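Long-range contacts in aspartate aminotransferase (Leishmania major, PDB 4H51), which probably transfers the amino group between L-aspartate and 2-oxoglutarate by means of its pyridoxal 5'-phosphate cofactor, working as a homodimer: residues Val66-Met77 / His308-Ile316; Ala135-Pro145 / Gly158-Tyr168. One frame throughout, in Å; residues are numbered along the deposited sequence.

In the fold
Contacts 1 and 2 lie on opposite sides of the chain's centre, with centres 38 Å apart and nearest atoms about 25 Å apart, and use different elements: helices 65-76 and 307-318 against strands 140-144 and 162-169. Along the sequence, contact 2 is nested inside the loop closed by contact 1. Contact 1 packs its helices mostly through aliphatic side chains and is largely buried; a histidine-glutamate hydrogen bond, seen in one conformer of the glutamate, lies near the second subunit. Contact 2 pairs neighbouring strands of the large mixed sheet. Backbone hydrogen bonds dominate there, with aromatic rings facing C-H groups; it mixes buried residues with exposed ones, waters bridge parts of it, and no other chain of the assembly touches it.

Contact 1: Val66-Met77 / His308-Ile316; sequences VVRKAEQLLLDM and HGARLAHLI
Leu74 and Leu312 interlock as knobs into holes where helix 65-76 crosses helix 307-318 at a steep angle, a helix-helix packing of the class I aminotransferase fold. The axes of the short segments approach to 9.3 Å and make an angle of 108°; Ala70 and Leu312 have the nearest CA atoms across the segments, 5.8 Å apart. Ala70 suits that point: its small CB lets the backbones come close and meets Leu312 CD2 and Ile316 CG1, both at 3.8 Å. Leu74 enters among His308, Arg311, Leu312 and Leu315, its CG 3.6 Å from Leu315 CD1. In return, Leu312 sits among Val67, Ala70, Glu71 and Leu74. With CG1 of Ile316 beside its backbone N (chi1 -67°), the isoleucine sends CD1 against Val67 CG2 at 3.7 Å.

Packing is looser on the solvent side. Exposed Leu73 offers Leu315 CD1 only its CB, at 4.0 Å, and Met77 SD lies 4.5 Å from Leu315 CD2.

The buried polar end adjoins the second subunit, whose His308 stacks on this His308. In the conformer described, one of two modelled for Glu71, the chain bends at chi2 (-90°), Tyr81 OH of the second subunit bonds OE2, and His308 NE2 donates almost straight to Glu71 OE2 from above the carboxylate plane, at 2.8 Å.

Contact 2: Ala135-Pro145 / Gly158-Tyr168; sequences AETTPIYLSDP and GWKNICTYAYY
A beta-alpha-beta crossover brings strand 140-144 beside strand 162-169 in parallel register. Backbone bonds run alternately to and fro: Cys163 N to Ile140 O (2.8 Å), Leu142 N to Cys163 O, Tyr165 N to Leu142 O. Before the strands, the Trp159 indole takes CH-pi contacts on both faces, with Ala135 CB over one, 3.8 Å from the six-membered ring centroid, and Ile140 CD1 over the opposite face, 4.0 Å from the five-membered one. Small Cys163 lets the Tyr141 ring lie under its CB, 3.7 Å from the ring centroid. Tyr165, its CG held between backbone N and carbonyl carbon (chi1 52°), folds back over the neighbouring strand so that Ser143 CA stands 3.6 Å above its ring centroid; the small serine CB also lies against this ring while OG donates to Pro145 O. Asn161 ND2 donates in its amide plane to Thr137 O at 3.1 Å, while one water joins Ala135 O, Thr138 O and Asn161 N.

Strand 192-196 flanks strand 140-144 on its other side, and Ile194 O accepts a hydrogen bond from Tyr165 OH. Helix 148-156 packs on the face bearing Ile140, Leu142 and Ile162, whereas helix 177-186 meets Tyr165 on the other.

Contact 1: Val66-Met77 / His308-Ile316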
loop_
_atom_site.group_PDB
_atom_site.type_symbol
_atom_site.label_atom_id
_atom_site.label_comp_id
_atom_site.label_asym_id
_atom_site.label_seq_id
_atom_site.Cartn_x
_atom_site.Cartn_y
_atom_site.Cartn_z
ATOM N N VAL B 66 -5.830 23.755 5.892
ATOM C CA VAL B 66 -5.101 23.136 7.003
ATOM C C VAL B 66 -3.994 22.168 6.520
ATOM O O VAL B 66 -2.958 22.015 7.180
ATOM C CB VAL B 66 -6.030 22.428 8.022
ATOM C CG1 VAL B 66 -6.910 23.422 8.712
ATOM C CG2 VAL B 66 -6.879 21.336 7.373
ATOM N N VAL B 67 -4.205 21.517 5.374
ATOM C CA VAL B 67 -3.222 20.589 4.848
ATOM C C VAL B 67 -2.042 21.372 4.313
ATOM O O VAL B 67 -0.890 20.982 4.535
ATOM C CB VAL B 67 -3.801 19.664 3.757
ATOM C CG1 VAL B 67 -2.726 18.887 3.037
ATOM C CG2 VAL B 67 -4.824 18.717 4.370
ATOM N N ARG B 68 -2.327 22.479 3.622
ATOM C CA ARG B 68 -1.244 23.344 3.150
ATOM C C ARG B 68 -0.410 23.834 4.299
ATOM O O ARG B 68 0.798 23.799 4.194
ATOM C CB ARG B 68 -1.761 24.571 2.391
ATOM C CG ARG B 68 -2.382 24.255 1.073
ATOM C CD ARG B 68 -1.407 23.596 0.146
ATOM N NE ARG B 68 -1.830 23.745 -1.246
ATOM C CZ ARG B 68 -1.602 22.850 -2.210
ATOM N NH1 ARG B 68 -0.961 21.698 -1.961
ATOM N NH2 ARG B 68 -2.008 23.108 -3.437
ATOM N N LYS B 69 -1.036 24.216 5.408
ATOM C CA LYS B 69 -0.314 24.630 6.610
ATOM C C LYS B 69 0.520 23.498 7.188
ATOM O O LYS B 69 1.636 23.711 7.641
ATOM C CB LYS B 69 -1.238 25.069 7.741
ATOM C CG LYS B 69 -1.936 26.396 7.568
ATOM C CD LYS B 69 -2.361 26.918 8.937
ATOM C CE LYS B 69 -3.149 28.198 8.814
ATOM N NZ LYS B 69 -3.679 28.565 10.149
ATOM N N ALA B 70 -0.059 22.309 7.223
ATOM C CA ALA B 70 0.637 21.122 7.720
ATOM C C ALA B 70 1.838 20.730 6.842
ATOM O O ALA B 70 2.856 20.222 7.371
ATOM C CB ALA B 70 -0.353 19.951 7.863
ATOM N N GLU B 71 1.761 20.926 5.522
ATOM C CA GLU B 71 2.921 20.611 4.688
ATOM C C GLU B 71 4.118 21.494 5.111
ATOM O O GLU B 71 5.251 21.008 5.216
ATOM C CB GLU B 71 2.648 20.762 3.177
ATOM C CG GLU B 71 1.835 19.643 2.512
ATOM C CD GLU B 71 2.673 18.487 1.939
ATOM O OE1 GLU B 71 3.878 18.398 2.240
ATOM O OE2 GLU B 71 2.126 17.648 1.159
ATOM N N GLN B 72 3.880 22.763 5.358
ATOM C CA GLN B 72 4.988 23.647 5.753
ATOM C C GLN B 72 5.566 23.302 7.112
ATOM O O GLN B 72 6.791 23.361 7.328
ATOM C CB GLN B 72 4.537 25.110 5.751
ATOM C CG GLN B 72 5.693 26.094 5.853
ATOM C CD GLN B 72 6.747 25.967 4.749
ATOM O OE1 GLN B 72 6.462 26.123 3.560
ATOM N NE2 GLN B 72 7.991 25.721 5.157
ATOM N N LEU B 73 4.689 22.966 8.050
ATOM C CA LEU B 73 5.140 22.628 9.391
ATOM C C LEU B 73 5.980 21.355 9.365
ATOM O O LEU B 73 7.003 21.278 10.033
ATOM C CB LEU B 73 3.944 22.539 10.358
ATOM C CG LEU B 73 3.247 23.917 10.479
ATOM C CD1 LEU B 73 1.996 23.743 11.325
ATOM C CD2 LEU B 73 4.198 25.026 11.004
ATOM N N LEU B 74 5.599 20.377 8.543
ATOM C CA LEU B 74 6.408 19.149 8.391
ATOM C C LEU B 74 7.761 19.417 7.753
ATOM O O LEU B 74 8.790 18.848 8.161
ATOM C CB LEU B 74 5.683 18.090 7.529
ATOM C CG LEU B 74 4.678 17.175 8.176
ATOM C CD1 LEU B 74 4.154 16.220 7.089
ATOM C CD2 LEU B 74 5.365 16.409 9.299
ATOM N N LEU B 75 7.770 20.248 6.720
ATOM C CA LEU B 75 9.013 20.589 6.067
ATOM C C LEU B 75 9.962 21.284 7.068
ATOM O O LEU B 75 11.155 20.952 7.146
ATOM C CB LEU B 75 8.726 21.471 4.861
ATOM C CG LEU B 75 9.829 21.561 3.825
ATOM C CD1 LEU B 75 10.418 20.204 3.646
ATOM C CD2 LEU B 75 9.307 22.077 2.483
ATOM N N ASP B 76 9.410 22.170 7.888
ATOM C CA ASP B 76 10.209 22.872 8.866
ATOM C C ASP B 76 10.792 21.951 9.935
ATOM O O ASP B 76 11.797 22.303 10.572
ATOM C CB ASP B 76 9.385 23.947 9.566
ATOM C CG ASP B 76 8.989 25.085 8.653
ATOM O OD1 ASP B 76 9.556 25.239 7.560
ATOM O OD2 ASP B 76 8.031 25.786 9.044
ATOM N N MET B 77 10.163 20.808 10.157
ATOM C CA MET B 77 10.661 19.826 11.121
ATOM C C MET B 77 11.858 19.021 10.647
ATOM O O MET B 77 12.480 18.301 11.437
ATOM C CB MET B 77 9.544 18.891 11.562
ATOM C CG MET B 77 8.540 19.480 12.530
ATOM S SD MET B 77 7.157 18.370 12.770
ATOM C CE MET B 77 7.860 17.154 13.898
ATOM N N HIS B 308 3.995 10.024 4.632
ATOM C CA HIS B 308 3.649 11.437 4.445
ATOM C C HIS B 308 2.205 11.744 4.816
ATOM O O HIS B 308 1.955 12.703 5.567
ATOM C CB HIS B 308 3.958 11.865 3.030
ATOM C CG HIS B 308 3.883 13.345 2.813
ATOM N ND1 HIS B 308 4.740 14.216 3.425
ATOM C CD2 HIS B 308 3.043 14.109 2.015
ATOM C CE1 HIS B 308 4.422 15.464 3.056
ATOM N NE2 HIS B 308 3.396 15.395 2.179
ATOM N N GLY B 309 1.236 10.966 4.332
ATOM C CA GLY B 309 -0.186 11.248 4.652
ATOM C C GLY B 309 -0.473 11.148 6.164
ATOM O O GLY B 309 -1.140 11.988 6.748
ATOM N N ALA B 310 0.096 10.118 6.780
ATOM C CA ALA B 310 -0.041 9.878 8.235
ATOM C C ALA B 310 0.557 11.042 9.020
ATOM O O ALA B 310 -0.005 11.477 9.986
ATOM C CB ALA B 310 0.636 8.573 8.622
ATOM N N ARG B 311 1.677 11.541 8.568
ATOM C CA ARG B 311 2.311 12.680 9.254
ATOM C C ARG B 311 1.489 13.945 9.094
ATOM O O ARG B 311 1.282 14.682 10.071
ATOM C CB ARG B 311 3.724 12.870 8.746
ATOM C CG ARG B 311 4.718 11.803 9.212
ATOM C CD ARG B 311 6.155 12.289 8.943
ATOM N NE ARG B 311 7.107 11.182 8.923
ATOM C CZ ARG B 311 7.570 10.569 10.003
ATOM N NH1 ARG B 311 7.270 11.012 11.233
ATOM N NH2 ARG B 311 8.384 9.535 9.840
ATOM N N LEU B 312 1.018 14.227 7.875
ATOM C CA LEU B 312 0.127 15.354 7.693
ATOM C C LEU B 312 -1.114 15.262 8.613
ATOM O O LEU B 312 -1.472 16.210 9.328
ATOM C CB LEU B 312 -0.336 15.489 6.233
ATOM C CG LEU B 312 0.681 15.947 5.164
ATOM C CD1 LEU B 312 0.122 15.750 3.748
ATOM C CD2 LEU B 312 1.118 17.410 5.401
ATOM N N ALA B 313 -1.771 14.113 8.575
ATOM C CA ALA B 313 -3.001 13.907 9.349
ATOM C C ALA B 313 -2.730 13.961 10.825
ATOM O O ALA B 313 -3.490 14.531 11.619
ATOM C CB ALA B 313 -3.622 12.580 8.992
ATOM N N HIS B 314 -1.628 13.368 11.248
ATOM C CA HIS B 314 -1.289 13.473 12.665
ATOM C C HIS B 314 -1.152 14.906 13.151
ATOM O O HIS B 314 -1.676 15.278 14.237
ATOM C CB HIS B 314 -0.005 12.726 13.001
ATOM C CG HIS B 314 0.387 12.926 14.429
ATOM N ND1 HIS B 314 1.422 13.707 14.798
ATOM C CD2 HIS B 314 -0.259 12.546 15.606
ATOM C CE1 HIS B 314 1.489 13.758 16.138
ATOM N NE2 HIS B 314 0.464 13.039 16.641
ATOM N N LEU B 315 -0.432 15.720 12.375
ATOM C CA LEU B 315 -0.242 17.132 12.715
ATOM C C LEU B 315 -1.570 17.857 12.836
ATOM O O LEU B 315 -1.771 18.634 13.807
ATOM C CB LEU B 315 0.676 17.868 11.715
ATOM C CG LEU B 315 2.196 17.801 11.861
ATOM C CD1 LEU B 315 2.804 18.709 10.778
ATOM C CD2 LEU B 315 2.710 18.286 13.232
ATOM N N ILE B 316 -2.472 17.600 11.889
ATOM C CA ILE B 316 -3.778 18.254 11.843
ATOM C C ILE B 316 -4.684 17.784 13.012
ATOM O O ILE B 316 -5.400 18.566 13.599
ATOM C CB ILE B 316 -4.471 18.008 10.478
ATOM C CG1 ILE B 316 -3.673 18.744 9.349
ATOM C CG2 ILE B 316 -5.980 18.367 10.555
ATOM C CD1 ILE B 316 -3.980 18.292 7.933
#

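Contact 2: Ala135-Pro145 / Gly158-Tyr168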
loop_
_atom_site.group_PDB
_atom_site.type_symbol
_atom_site.label_atom_id
_atom_site.label_comp_id
_atom_site.label_asym_id
_atom_site.label_seq_id
_atom_site.Cartn_x
_atom_site.Cartn_y
_atom_site.Cartn_z
ATOM N N ALA B 135 -13.562 -18.581 5.709
ATOM C CA ALA B 135 -13.928 -17.798 4.510
ATOM C C ALA B 135 -14.362 -18.636 3.289
ATOM O O ALA B 135 -14.886 -18.090 2.311
ATOM C CB ALA B 135 -12.816 -16.826 4.102
ATOM N N GLU B 136 -14.191 -19.951 3.367
ATOM C CA GLU B 136 -14.704 -20.845 2.330
ATOM C C GLU B 136 -16.218 -21.022 2.414
ATOM O O GLU B 136 -16.839 -21.372 1.436
ATOM C CB GLU B 136 -14.011 -22.224 2.464
ATOM C CG GLU B 136 -12.509 -22.149 2.233
ATOM C CD GLU B 136 -12.160 -21.891 0.770
ATOM O OE1 GLU B 136 -12.729 -22.536 -0.127
ATOM O OE2 GLU B 136 -11.310 -21.036 0.502
ATOM N N THR B 137 -16.789 -20.736 3.572
ATOM C CA THR B 137 -18.162 -21.105 3.950
ATOM C C THR B 137 -18.997 -19.965 4.538
ATOM O O THR B 137 -20.165 -19.769 4.171
ATOM C CB THR B 137 -18.082 -22.186 5.051
ATOM O OG1 THR B 137 -17.437 -23.336 4.511
ATOM C CG2 THR B 137 -19.390 -22.561 5.479
ATOM N N THR B 138 -18.408 -19.251 5.497
ATOM C CA THR B 138 -19.112 -18.181 6.223
ATOM C C THR B 138 -19.496 -17.073 5.234
ATOM O O THR B 138 -18.640 -16.562 4.526
ATOM C CB THR B 138 -18.182 -17.593 7.331
ATOM O OG1 THR B 138 -17.795 -18.610 8.236
ATOM C CG2 THR B 138 -18.835 -16.478 8.124
ATOM N N PRO B 139 -20.790 -16.699 5.183
ATOM C CA PRO B 139 -21.177 -15.554 4.344
ATOM C C PRO B 139 -20.578 -14.255 4.840
ATOM O O PRO B 139 -20.448 -14.040 6.068
ATOM C CB PRO B 139 -22.719 -15.528 4.431
ATOM C CG PRO B 139 -23.097 -16.474 5.492
ATOM C CD PRO B 139 -21.902 -17.196 6.017
ATOM N N ILE B 140 -20.235 -13.386 3.890
ATOM C CA ILE B 140 -19.856 -12.042 4.181
ATOM C C ILE B 140 -20.828 -11.207 3.384
ATOM O O ILE B 140 -20.992 -11.434 2.166
ATOM C CB ILE B 140 -18.350 -11.756 3.901
ATOM C CG1 ILE B 140 -17.970 -10.304 4.140
ATOM C CG2 ILE B 140 -17.961 -12.136 2.458
ATOM C CD1 ILE B 140 -16.469 -10.148 4.409
ATOM N N TYR B 141 -21.475 -10.260 4.078
ATOM C CA TYR B 141 -22.567 -9.507 3.525
ATOM C C TYR B 141 -22.243 -8.076 3.142
ATOM O O TYR B 141 -21.695 -7.324 3.916
ATOM C CB TYR B 141 -23.728 -9.506 4.511
ATOM C CG TYR B 141 -24.531 -10.766 4.529
ATOM C CD1 TYR B 141 -24.182 -11.860 5.335
ATOM C CD2 TYR B 141 -25.682 -10.851 3.792
ATOM C CE1 TYR B 141 -24.936 -13.015 5.309
ATOM C CE2 TYR B 141 -26.466 -11.975 3.787
ATOM C CZ TYR B 141 -26.093 -13.057 4.534
ATOM O OH TYR B 141 -26.934 -14.143 4.496
ATOM N N LEU B 142 -22.671 -7.707 1.943
ATOM C CA LEU B 142 -22.577 -6.358 1.426
ATOM C C LEU B 142 -23.978 -5.764 1.260
ATOM O O LEU B 142 -24.922 -6.478 1.023
ATOM C CB LEU B 142 -21.893 -6.424 0.060
ATOM C CG LEU B 142 -20.476 -7.020 -0.024
ATOM C CD1 LEU B 142 -19.958 -6.995 -1.471
ATOM C CD2 LEU B 142 -19.535 -6.231 0.882
ATOM N N SER B 143 -24.104 -4.446 1.346
ATOM C CA SER B 143 -25.370 -3.787 1.107
ATOM C C SER B 143 -25.776 -3.872 -0.384
ATOM O O SER B 143 -24.949 -3.851 -1.299
ATOM C CB SER B 143 -25.337 -2.331 1.592
ATOM O OG SER B 143 -24.391 -1.556 0.869
ATOM N N ASP B 144 -27.077 -3.956 -0.591
ATOM C CA ASP B 144 -27.687 -3.847 -1.905
ATOM C C ASP B 144 -28.162 -2.436 -2.166
ATOM O O ASP B 144 -29.207 -2.038 -1.692
ATOM C CB ASP B 144 -28.901 -4.768 -1.957
ATOM C CG ASP B 144 -29.682 -4.638 -3.267
ATOM O OD1 ASP B 144 -29.064 -4.263 -4.295
ATOM O OD2 ASP B 144 -30.910 -4.843 -3.221
ATOM N N PRO B 145 -27.409 -1.651 -2.922
ATOM C CA PRO B 145 -26.144 -1.817 -3.567
ATOM C C PRO B 145 -25.034 -1.260 -2.634
ATOM O O PRO B 145 -25.336 -0.771 -1.552
ATOM C CB PRO B 145 -26.305 -0.893 -4.769
ATOM C CG PRO B 145 -26.993 0.242 -4.228
ATOM C CD PRO B 145 -27.896 -0.272 -3.127
ATOM N N GLY B 158 -10.128 -13.752 -0.225
ATOM C CA GLY B 158 -10.381 -15.180 -0.031
ATOM C C GLY B 158 -11.836 -15.572 0.302
ATOM O O GLY B 158 -12.140 -16.751 0.558
ATOM N N TRP B 159 -12.746 -14.622 0.253
ATOM C CA TRP B 159 -14.137 -14.911 0.609
ATOM C C TRP B 159 -14.887 -15.516 -0.537
ATOM O O TRP B 159 -15.012 -14.886 -1.558
ATOM C CB TRP B 159 -14.865 -13.684 1.144
ATOM C CG TRP B 159 -14.295 -13.287 2.467
ATOM C CD1 TRP B 159 -13.162 -12.505 2.700
ATOM C CD2 TRP B 159 -14.746 -13.700 3.792
ATOM N NE1 TRP B 159 -12.920 -12.375 4.026
ATOM C CE2 TRP B 159 -13.828 -13.081 4.744
ATOM C CE3 TRP B 159 -15.796 -14.464 4.276
ATOM C CZ2 TRP B 159 -13.958 -13.249 6.090
ATOM C CZ3 TRP B 159 -15.921 -14.615 5.651
ATOM C CH2 TRP B 159 -15.022 -14.023 6.542
ATOM N N LYS B 160 -15.381 -16.732 -0.340
ATOM C CA LYS B 160 -16.005 -17.543 -1.393
ATOM C C LYS B 160 -17.558 -17.446 -1.422
ATOM O O LYS B 160 -18.200 -17.826 -2.424
ATOM C CB LYS B 160 -15.566 -19.008 -1.221
ATOM C CG LYS B 160 -14.038 -19.194 -1.144
ATOM C CD LYS B 160 -13.382 -18.661 -2.398
ATOM C CE LYS B 160 -11.847 -18.805 -2.386
ATOM N NZ LYS B 160 -11.174 -18.227 -3.611
ATOM N N ASN B 161 -18.158 -16.947 -0.330
ATOM C CA ASN B 161 -19.619 -16.873 -0.210
ATOM C C ASN B 161 -20.027 -15.444 0.123
ATOM O O ASN B 161 -20.333 -15.114 1.268
ATOM C CB ASN B 161 -20.106 -17.868 0.825
ATOM C CG ASN B 161 -21.612 -17.864 1.014
ATOM O OD1 ASN B 161 -22.379 -17.403 0.152
ATOM N ND2 ASN B 161 -22.052 -18.429 2.124
ATOM N N ILE B 162 -19.971 -14.589 -0.897
ATOM C CA ILE B 162 -20.316 -13.175 -0.771
ATOM C C ILE B 162 -21.819 -13.008 -1.013
ATOM O O ILE B 162 -22.349 -13.518 -2.005
ATOM C CB ILE B 162 -19.507 -12.312 -1.759
ATOM C CG1 ILE B 162 -18.001 -12.517 -1.509
ATOM C CG2 ILE B 162 -19.887 -10.810 -1.653
ATOM C CD1 ILE B 162 -17.106 -12.048 -2.672
ATOM N N CYS B 163 -22.478 -12.296 -0.105
ATOM C CA CYS B 163 -23.952 -12.215 -0.081
ATOM C C CYS B 163 -24.321 -10.763 0.030
ATOM O O CYS B 163 -23.424 -9.892 0.247
ATOM C CB CYS B 163 -24.518 -13.000 1.087
ATOM S SG CYS B 163 -24.143 -14.789 1.092
ATOM N N THR B 164 -25.594 -10.461 -0.202
ATOM C CA THR B 164 -26.079 -9.127 0.019
ATOM C C THR B 164 -27.230 -9.051 1.023
ATOM O O THR B 164 -27.949 -10.034 1.207
ATOM C CB THR B 164 -26.512 -8.479 -1.299
ATOM O OG1 THR B 164 -27.624 -9.226 -1.830
ATOM C CG2 THR B 164 -25.320 -8.476 -2.307
ATOM N N TYR B 165 -27.344 -7.899 1.698
ATOM C CA TYR B 165 -28.539 -7.591 2.488
ATOM C C TYR B 165 -29.327 -6.514 1.772
ATOM O O TYR B 165 -28.748 -5.557 1.210
ATOM C CB TYR B 165 -28.245 -7.170 3.939
ATOM C CG TYR B 165 -27.265 -6.079 4.137
ATOM C CD1 TYR B 165 -25.919 -6.362 4.267
ATOM C CD2 TYR B 165 -27.671 -4.767 4.232
ATOM C CE1 TYR B 165 -24.977 -5.346 4.480
ATOM C CE2 TYR B 165 -26.734 -3.733 4.430
ATOM C CZ TYR B 165 -25.390 -4.050 4.576
ATOM O OH TYR B 165 -24.430 -3.090 4.764
ATOM N N ALA B 166 -30.649 -6.700 1.786
ATOM C CA ALA B 166 -31.558 -5.669 1.346
ATOM C C ALA B 166 -31.212 -4.356 2.040
ATOM O O ALA B 166 -30.928 -4.333 3.221
ATOM C CB ALA B 166 -32.993 -6.082 1.667
ATOM N N TYR B 167 -31.241 -3.263 1.310
ATOM C CA TYR B 167 -30.814 -1.998 1.862
ATOM C C TYR B 167 -31.584 -0.865 1.212
ATOM O O TYR B 167 -32.450 -0.264 1.866
ATOM C CB TYR B 167 -29.283 -1.833 1.741
ATOM C CG TYR B 167 -28.816 -0.600 2.476
ATOM C CD1 TYR B 167 -28.732 -0.620 3.855
ATOM C CD2 TYR B 167 -28.556 0.596 1.820
ATOM C CE1 TYR B 167 -28.388 0.505 4.575
ATOM C CE2 TYR B 167 -28.171 1.718 2.535
ATOM C CZ TYR B 167 -28.084 1.672 3.919
ATOM O OH TYR B 167 -27.736 2.779 4.712
ATOM N N TYR B 168 -31.300 -0.576 -0.052
ATOM C CA TYR B 168 -31.946 0.560 -0.739
ATOM C C TYR B 168 -33.134 0.088 -1.556
ATOM O O TYR B 168 -33.038 -0.907 -2.254
ATOM C CB TYR B 168 -30.961 1.244 -1.664
ATOM C CG TYR B 168 -31.453 2.557 -2.194
ATOM C CD1 TYR B 168 -31.700 3.623 -1.325
ATOM C CD2 TYR B 168 -31.659 2.747 -3.535
ATOM C CE1 TYR B 168 -32.151 4.838 -1.788
ATOM C CE2 TYR B 168 -32.108 3.964 -4.021
ATOM C CZ TYR B 168 -32.349 5.003 -3.146
ATOM O OH TYR B 168 -32.803 6.232 -3.585
HETATM O O HOH W 1 -17.249 -16.757 2.265
HETATM O O HOH W 2 -10.561 -18.672 1.250
HETATM O O HOH W 3 -32.319 -3.471 -1.426
#